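Local coordinates for protein heme oxygenase (Leptospira interrogans, PDB 5KZL) that probably degrades heme oxidatively to biliverdin, carbon monoxide and free iron, as heme oxygenases do, and binds heme within an all-helical fold, at residues Glu60-Asn65 and Glu123-His128; Glu16-Glu21 and Ser193-Ser198. The protein carries 1 engineered substitution. All blocks are in the same frame, centred on the assembly; numbering follows the deposited sequence.

Contact 1: residues Glu60-Asn65 and Glu123-His128; sequences EELERN and ELLAAH
The carbonyl oxygen of Glu61, which packs against the CD1 methyl of Leu125, is gripped twice by Asn65. Asn65 N closes the last helical turn onto Glu61 O, and Asn65 ND2 bonds to the same Glu61 O at 2.9 Å from the other face of the carbonyl plane. The side-chain bond is bent, with an angle of 137° at the hydrogen. Asn65 is the first residue to leave helical phi/psi, and with CG anti to its carbonyl carbon (chi1 -65°) its amide turns back to the Glu61 carbonyl.

Leu125 is directed toward this helix end. Its CD1 lies 3.8 Å from Asn65 ND2, the two side chains crossing nearly at right angles, and 4.0 Å from Glu61 CB. Nearer its backbone, Leu125 CB meets Leu62 CD2 at 3.9 Å, the two side chains sliding past one another in opposite senses.

The carboxylate of Glu61, bent away at chi2 (-42°), turns from the leucine to a side-on salt bridge: Arg64 NE reaches Glu61 OE1 at 2.8 Å, and Arg64 NH2 donates to Glu61 OE2. Ser118 OG also bonds to Glu61 OE1, tying the acid to helix 105-120.

The contact thus joins the C-terminal end of helix 41-64 to the start of helix 125-151, with Ile114 and Ile117 of helix 105-120 packing against Glu61 and Leu125 respectively.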
ATOM      1  N   GLU A  60       1.837  11.959   3.214  1.00  7.36           N
ATOM      2  CA  GLU A  60       1.974  13.417   3.132  1.00  5.94           C
ATOM      3  C   GLU A  60       0.736  14.020   2.435  1.00  9.35           C
ATOM      4  O   GLU A  60       0.144  14.988   2.919  1.00  7.24           O
ATOM      5  CB  GLU A  60       3.232  13.773   2.341  1.00  6.89           C
ATOM      6  CG  GLU A  60       4.477  13.808   3.194  1.00 18.30           C
ATOM      7  CD  GLU A  60       5.753  14.074   2.417  1.00 44.42           C
ATOM      8  OE1 GLU A  60       5.664  14.449   1.223  1.00 37.53           O
ATOM      9  OE2 GLU A  60       6.846  13.888   3.000  1.00 38.62           O
ATOM     10  N   GLU A  61       0.331  13.403   1.324  1.00  7.67           N
ATOM     11  CA  GLU A  61      -0.791  13.844   0.502  1.00  7.04           C
ATOM     12  C   GLU A  61      -2.162  13.575   1.137  1.00 10.01           C
ATOM     13  O   GLU A  61      -3.049  14.425   1.031  1.00  9.37           O
ATOM     14  CB  GLU A  61      -0.664  13.258  -0.921  1.00  8.00           C
ATOM     15  CG  GLU A  61       0.619  13.672  -1.658  1.00  9.45           C
ATOM     16  CD  GLU A  61       1.054  15.123  -1.524  1.00 17.32           C
ATOM     17  OE1 GLU A  61       0.191  16.029  -1.565  1.00 13.92           O
ATOM     18  OE2 GLU A  61       2.269  15.354  -1.357  1.00 11.77           O
ATOM     19  N   LEU A  62      -2.342  12.439   1.831  1.00  6.76           N
ATOM     20  CA  LEU A  62      -3.603  12.157   2.530  1.00  6.62           C
ATOM     21  C   LEU A  62      -3.801  13.132   3.705  1.00 11.37           C
ATOM     22  O   LEU A  62      -4.927  13.567   3.964  1.00 11.48           O
ATOM     23  CB  LEU A  62      -3.666  10.695   3.007  1.00  6.14           C
ATOM     24  CG  LEU A  62      -3.906   9.651   1.899  1.00  8.34           C
ATOM     25  CD1 LEU A  62      -3.687   8.253   2.445  1.00 10.32           C
ATOM     26  CD2 LEU A  62      -5.348   9.776   1.289  1.00  9.66           C
ATOM     27  N   GLU A  63      -2.696  13.505   4.389  1.00  7.49           N
ATOM     28  CA  GLU A  63      -2.755  14.466   5.491  1.00  6.65           C
ATOM     29  C   GLU A  63      -3.082  15.844   4.944  1.00 11.47           C
ATOM     30  O   GLU A  63      -3.927  16.542   5.510  1.00 11.49           O
ATOM     31  CB  GLU A  63      -1.424  14.480   6.265  1.00  7.14           C
ATOM     32  CG  GLU A  63      -1.293  13.324   7.241  1.00 12.39           C
ATOM     33  CD  GLU A  63      -2.235  13.434   8.417  1.00 13.13           C
ATOM     34  OE1 GLU A  63      -2.121  14.440   9.153  1.00 13.48           O
ATOM     35  OE2 GLU A  63      -3.107  12.547   8.578  1.00 10.29           O
ATOM     36  N   ARG A  64      -2.447  16.220   3.816  1.00  6.89           N
ATOM     37  CA  ARG A  64      -2.673  17.510   3.157  1.00  7.14           C
ATOM     38  C   ARG A  64      -4.138  17.659   2.753  1.00 11.08           C
ATOM     39  O   ARG A  64      -4.718  18.735   2.940  1.00 12.37           O
ATOM     40  CB  ARG A  64      -1.805  17.625   1.893  1.00  8.16           C
ATOM     41  CG  ARG A  64      -1.675  19.064   1.364  1.00 14.67           C
ATOM     42  CD  ARG A  64      -0.821  19.220   0.109  1.00 19.73           C
ATOM     43  NE  ARG A  64       0.357  18.346   0.082  1.00 30.06           N
ATOM     44  CZ  ARG A  64       1.514  18.599   0.692  1.00 45.57           C
ATOM     45  NH1 ARG A  64       1.676  19.716   1.396  1.00 33.95           N
ATOM     46  NH2 ARG A  64       2.513  17.731   0.614  1.00 27.47           N
ATOM     47  N   ASN A  65      -4.743  16.572   2.230  1.00  7.77           N
ATOM     48  CA  ASN A  65      -6.121  16.573   1.772  1.00  7.70           C
ATOM     49  C   ASN A  65      -7.113  15.965   2.750  1.00 10.58           C
ATOM     50  O   ASN A  65      -8.208  15.593   2.325  1.00  9.25           O
ATOM     51  CB  ASN A  65      -6.214  15.872   0.413  1.00  6.04           C
ATOM     52  CG  ASN A  65      -5.480  16.605  -0.671  1.00 17.83           C
ATOM     53  OD1 ASN A  65      -5.862  17.714  -1.084  1.00 13.90           O
ATOM     54  ND2 ASN A  65      -4.340  16.076  -1.040  1.00 10.92           N
ATOM     55  N   GLU A 123      -9.500  13.611  -4.897  1.00  8.76           N
ATOM     56  CA  GLU A 123     -10.498  12.541  -4.679  1.00  8.25           C
ATOM     57  C   GLU A 123      -9.964  11.185  -5.175  1.00 10.69           C
ATOM     58  O   GLU A 123     -10.353  10.141  -4.650  1.00  9.85           O
ATOM     59  CB  GLU A 123     -11.819  12.857  -5.405  1.00  9.31           C
ATOM     60  CG  GLU A 123     -12.458  14.168  -4.944  1.00 17.44           C
ATOM     61  CD  GLU A 123     -11.830  15.478  -5.405  1.00 34.51           C
ATOM     62  OE1 GLU A 123     -11.090  15.471  -6.418  1.00 15.26           O
ATOM     63  OE2 GLU A 123     -12.052  16.511  -4.728  1.00 27.69           O
ATOM     64  N   LEU A 124      -9.081  11.196  -6.188  1.00  8.01           N
ATOM     65  CA  LEU A 124      -8.507   9.942  -6.705  1.00  7.60           C
ATOM     66  C   LEU A 124      -7.518   9.270  -5.719  1.00 11.10           C
ATOM     67  O   LEU A 124      -7.151   8.108  -5.923  1.00 10.75           O
ATOM     68  CB  LEU A 124      -7.872  10.123  -8.099  1.00  7.80           C
ATOM     69  CG  LEU A 124      -8.796  10.518  -9.280  1.00 10.82           C
ATOM     70  CD1 LEU A 124      -7.987  10.648 -10.556  1.00 10.81           C
ATOM     71  CD2 LEU A 124      -9.897   9.484  -9.506  1.00  9.32           C
ATOM     72  N   LEU A 125      -7.115   9.983  -4.635  1.00  7.71           N
ATOM     73  CA  LEU A 125      -6.272   9.374  -3.593  1.00  7.22           C
ATOM     74  C   LEU A 125      -7.047   8.231  -2.902  1.00  9.36           C
ATOM     75  O   LEU A 125      -6.427   7.341  -2.309  1.00  8.83           O
ATOM     76  CB  LEU A 125      -5.801  10.418  -2.559  1.00  7.05           C
ATOM     77  CG  LEU A 125      -4.739  11.409  -3.046  1.00 11.48           C
ATOM     78  CD1 LEU A 125      -4.425  12.436  -1.965  1.00 12.40           C
ATOM     79  CD2 LEU A 125      -3.443  10.684  -3.500  1.00 12.22           C
ATOM     80  N   ALA A 126      -8.398   8.212  -3.056  1.00  6.93           N
ATOM     81  CA  ALA A 126      -9.229   7.108  -2.553  1.00  5.19           C
ATOM     82  C   ALA A 126      -8.748   5.791  -3.167  1.00  9.02           C
ATOM     83  O   ALA A 126      -8.741   4.775  -2.482  1.00  7.89           O
ATOM     84  CB  ALA A 126     -10.707   7.334  -2.890  1.00  5.06           C
ATOM     85  N   ALA A 127      -8.341   5.812  -4.458  1.00  7.63           N
ATOM     86  CA  ALA A 127      -7.819   4.641  -5.187  1.00  6.71           C
ATOM     87  C   ALA A 127      -6.509   4.136  -4.589  1.00  8.88           C
ATOM     88  O   ALA A 127      -6.308   2.932  -4.469  1.00  8.55           O
ATOM     89  CB  ALA A 127      -7.600   4.980  -6.642  1.00  7.29           C
ATOM     90  N   HIS A 128      -5.646   5.059  -4.199  1.00  5.91           N
ATOM     91  CA  HIS A 128      -4.357   4.812  -3.576  1.00  4.88           C
ATOM     92  C   HIS A 128      -4.529   4.181  -2.190  1.00  8.90           C
ATOM     93  O   HIS A 128      -3.884   3.170  -1.895  1.00  8.06           O
ATOM     94  CB  HIS A 128      -3.570   6.125  -3.566  1.00  5.39           C
ATOM     95  CG  HIS A 128      -3.085   6.504  -4.937  1.00  7.72           C
ATOM     96  ND1 HIS A 128      -1.786   6.268  -5.329  1.00  9.47           N
ATOM     97  CD2 HIS A 128      -3.769   7.024  -5.988  1.00  8.56           C
ATOM     98  CE1 HIS A 128      -1.693   6.705  -6.576  1.00  7.86           C
ATOM     99  NE2 HIS A 128      -2.868   7.148  -7.027  1.00  7.90           N
TER

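Contact 2: residues Glu16-Glu21 and Ser193-Ser198; sequences EGTSEE and SILAES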
ATOM      1  N   GLU A  16     -14.501  -5.974  -7.969  1.00  9.75           N
ATOM      2  CA  GLU A  16     -14.779  -6.643  -9.242  1.00 10.31           C
ATOM      3  C   GLU A  16     -13.904  -6.090 -10.365  1.00 16.21           C
ATOM      4  O   GLU A  16     -13.402  -6.864 -11.179  1.00 18.05           O
ATOM      5  CB  GLU A  16     -16.265  -6.532  -9.606  1.00 11.21           C
ATOM      6  CG  GLU A  16     -17.187  -7.268  -8.635  1.00 12.77           C
ATOM      7  CD  GLU A  16     -18.681  -7.070  -8.859  1.00 29.23           C
ATOM      8  OE1 GLU A  16     -19.073  -6.113  -9.566  1.00 20.68           O
ATOM      9  OE2 GLU A  16     -19.468  -7.849  -8.275  1.00 25.33           O
ATOM     10  N   GLY A  17     -13.721  -4.771 -10.398  1.00 11.57           N
ATOM     11  CA  GLY A  17     -12.932  -4.122 -11.440  1.00 10.67           C
ATOM     12  C   GLY A  17     -11.429  -4.333 -11.387  1.00 14.67           C
ATOM     13  O   GLY A  17     -10.755  -4.099 -12.392  1.00 15.37           O
ATOM     14  N   THR A  18     -10.864  -4.742 -10.229  1.00 11.04           N
ATOM     15  CA  THR A  18      -9.401  -4.886 -10.156  1.00 10.91           C
ATOM     16  C   THR A  18      -8.928  -6.327  -9.886  1.00 17.29           C
ATOM     17  O   THR A  18      -7.744  -6.528  -9.614  1.00 16.14           O
ATOM     18  CB  THR A  18      -8.769  -3.887  -9.157  1.00 16.92           C
ATOM     19  OG1 THR A  18      -9.210  -4.178  -7.828  1.00 15.04           O
ATOM     20  CG2 THR A  18      -9.019  -2.429  -9.529  1.00 14.61           C
ATOM     21  N   SER A  19      -9.834  -7.328 -10.016  1.00 17.01           N
ATOM     22  CA  SER A  19      -9.509  -8.746  -9.801  1.00 17.87           C
ATOM     23  C   SER A  19      -8.363  -9.227 -10.696  1.00 22.11           C
ATOM     24  O   SER A  19      -7.484  -9.936 -10.214  1.00 22.09           O
ATOM     25  CB  SER A  19     -10.746  -9.611 -10.014  1.00 22.77           C
ATOM     26  OG  SER A  19     -11.325  -9.351 -11.282  1.00 32.44           O
ATOM     27  N   GLU A  20      -8.346  -8.823 -11.984  1.00 17.87           N
ATOM     28  CA  GLU A  20      -7.269  -9.235 -12.897  1.00 18.33           C
ATOM     29  C   GLU A  20      -5.928  -8.560 -12.597  1.00 21.08           C
ATOM     30  O   GLU A  20      -4.887  -9.203 -12.725  1.00 19.99           O
ATOM     31  CB  GLU A  20      -7.677  -9.033 -14.368  1.00 19.92           C
ATOM     32  CG  GLU A  20      -8.736 -10.028 -14.827  1.00 33.33           C
ATOM     33  CD  GLU A  20      -9.572  -9.645 -16.034  1.00 61.90           C
ATOM     34  OE1 GLU A  20      -9.065  -8.920 -16.921  1.00 50.46           O
ATOM     35  OE2 GLU A  20     -10.734 -10.108 -16.104  1.00 62.62           O
ATOM     36  N   GLU A  21      -5.952  -7.266 -12.192  1.00 16.99           N
ATOM     37  CA  GLU A  21      -4.763  -6.470 -11.886  1.00 16.62           C
ATOM     38  C   GLU A  21      -4.029  -7.023 -10.668  1.00 21.41           C
ATOM     39  O   GLU A  21      -2.794  -6.985 -10.636  1.00 22.01           O
ATOM     40  CB  GLU A  21      -5.131  -4.979 -11.674  1.00 17.45           C
ATOM     41  CG  GLU A  21      -5.508  -4.214 -12.937  1.00 16.67           C
ATOM     42  CD  GLU A  21      -6.862  -4.497 -13.560  1.00 22.11           C
ATOM     43  OE1 GLU A  21      -7.692  -5.180 -12.921  1.00 19.10           O
ATOM     44  OE2 GLU A  21      -7.082  -4.068 -14.714  1.00 23.19           O
ATOM     45  N   SER A 193     -13.807   6.815 -12.456  1.00  7.43           N
ATOM     46  CA  SER A 193     -12.496   7.487 -12.431  1.00  7.78           C
ATOM     47  C   SER A 193     -11.662   6.906 -11.279  1.00 10.91           C
ATOM     48  O   SER A 193     -10.445   6.696 -11.437  1.00 10.49           O
ATOM     49  CB  SER A 193     -12.660   8.995 -12.260  1.00 10.91           C
ATOM     50  OG  SER A 193     -13.321   9.586 -13.370  1.00 17.84           O
ATOM     51  N   ILE A 194     -12.313   6.599 -10.130  1.00  8.21           N
ATOM     52  CA  ILE A 194     -11.617   5.984  -8.975  1.00  7.67           C
ATOM     53  C   ILE A 194     -11.147   4.570  -9.369  1.00 11.47           C
ATOM     54  O   ILE A 194     -10.003   4.208  -9.084  1.00  9.44           O
ATOM     55  CB  ILE A 194     -12.436   6.033  -7.644  1.00 10.18           C
ATOM     56  CG1 ILE A 194     -12.685   7.515  -7.202  1.00  9.45           C
ATOM     57  CG2 ILE A 194     -11.692   5.271  -6.505  1.00 10.96           C
ATOM     58  CD1 ILE A 194     -13.811   7.709  -6.209  1.00 11.88           C
ATOM     59  N   LEU A 195     -11.995   3.807 -10.092  1.00  8.29           N
ATOM     60  CA  LEU A 195     -11.593   2.485 -10.605  1.00  6.91           C
ATOM     61  C   LEU A 195     -10.376   2.591 -11.584  1.00  8.66           C
ATOM     62  O   LEU A 195      -9.415   1.832 -11.451  1.00  7.19           O
ATOM     63  CB  LEU A 195     -12.805   1.766 -11.257  1.00  6.67           C
ATOM     64  CG  LEU A 195     -12.543   0.425 -11.945  1.00 10.00           C
ATOM     65  CD1 LEU A 195     -11.926  -0.613 -10.982  1.00  8.76           C
ATOM     66  CD2 LEU A 195     -13.824  -0.111 -12.591  1.00 11.29           C
ATOM     67  N   ALA A 196     -10.399   3.555 -12.528  1.00  7.23           N
ATOM     68  CA  ALA A 196      -9.305   3.792 -13.487  1.00  8.43           C
ATOM     69  C   ALA A 196      -7.996   4.107 -12.732  1.00 11.64           C
ATOM     70  O   ALA A 196      -6.945   3.523 -13.041  1.00 10.25           O
ATOM     71  CB  ALA A 196      -9.680   4.938 -14.415  1.00  9.55           C
ATOM     72  N   GLU A 197      -8.084   4.920 -11.657  1.00  8.41           N
ATOM     73  CA  GLU A 197      -6.902   5.217 -10.840  1.00  6.82           C
ATOM     74  C   GLU A 197      -6.370   3.966 -10.121  1.00  9.87           C
ATOM     75  O   GLU A 197      -5.159   3.725 -10.147  1.00  8.82           O
ATOM     76  CB  GLU A 197      -7.135   6.382  -9.869  1.00  7.77           C
ATOM     77  CG  GLU A 197      -5.846   6.902  -9.206  1.00 10.84           C
ATOM     78  CD  GLU A 197      -4.781   7.483 -10.125  1.00 17.03           C
ATOM     79  OE1 GLU A 197      -5.094   7.734 -11.310  1.00 10.25           O
ATOM     80  OE2 GLU A 197      -3.634   7.692  -9.663  1.00  9.45           O
ATOM     81  N   SER A 198      -7.272   3.146  -9.564  1.00  6.48           N
ATOM     82  CA  SER A 198      -6.912   1.903  -8.867  1.00  7.60           C
ATOM     83  C   SER A 198      -6.114   0.976  -9.798  1.00  9.48           C
ATOM     84  O   SER A 198      -5.089   0.430  -9.393  1.00  9.16           O
ATOM     85  CB  SER A 198      -8.157   1.206  -8.329  1.00 11.18           C
ATOM     86  OG  SER A 198      -8.838   2.047  -7.413  1.00 13.23           O
TER
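Apolar packing carries the contact between Gly17, Thr18, Leu195 and Ser198. The CD1 methyl of Leu195 lies 3.7 Å from Gly17 CA and equally 3.7 Å from Thr18 CG2, so one leucine branch touches both the bare backbone of the glycine and the methyl beside it. Leu195 leaves its helix with CG anti to the backbone N (chi1 175°), and although its first bond does not aim at the other segment, its end swings over to it. The glycine presents its CA directly to the leucine methyl. Thr18 CG2 bridges onward to Ser198 CB at 3.9 Å, while the side chains of Thr18 and Leu195 pass in opposite directions.

The two hydroxyls bond within their own parts of the chain. With OG1 bonded to Leu14 O, one turn back, the CG2 methyl of Thr18 is the branch that faces helix 188-210. Ser198 OG donates to Ile194 O at 3.0 Å, from above the carbonyl plane, and that oxygen also takes the backbone N of Ser198.

Lys199 NZ adds two polar links, a hydrogen bond to Gly17 O and a salt bridge to Glu21 OE2, binding the junction between helices 10-17 and 19-24 to helix 188-210.

Two hydroxyls that would otherwise be costly in this buried setting are thus spent on carbonyls of their own segments' helices, and between these two segments the contacts are carbon to carbon.

How the contacts relate
Contact 1 is nested in the chain loop closed by contact 2, and their centres lie about 17 Å apart. They meet directly where the 123-128 segment rests on helix 188-210. His128 NE2 and Glu197 OE2 are 2.8 Å apart, a probable hydrogen bond, and Arg113 takes the other oxygen of Glu197 in a salt bridge. Beside it, Ala127 CB packs 3.3 Å from Ser198 OG, and Leu124 CD2 lies 3.4 Å from Ser193 O. The start of helix 125-151 thus lies between segment 60-65 and helix 188-210. The heme is nearer contact 2, about 6 Å from the Thr18 side chain, against about 14 Å from that of Leu62 in contact 1.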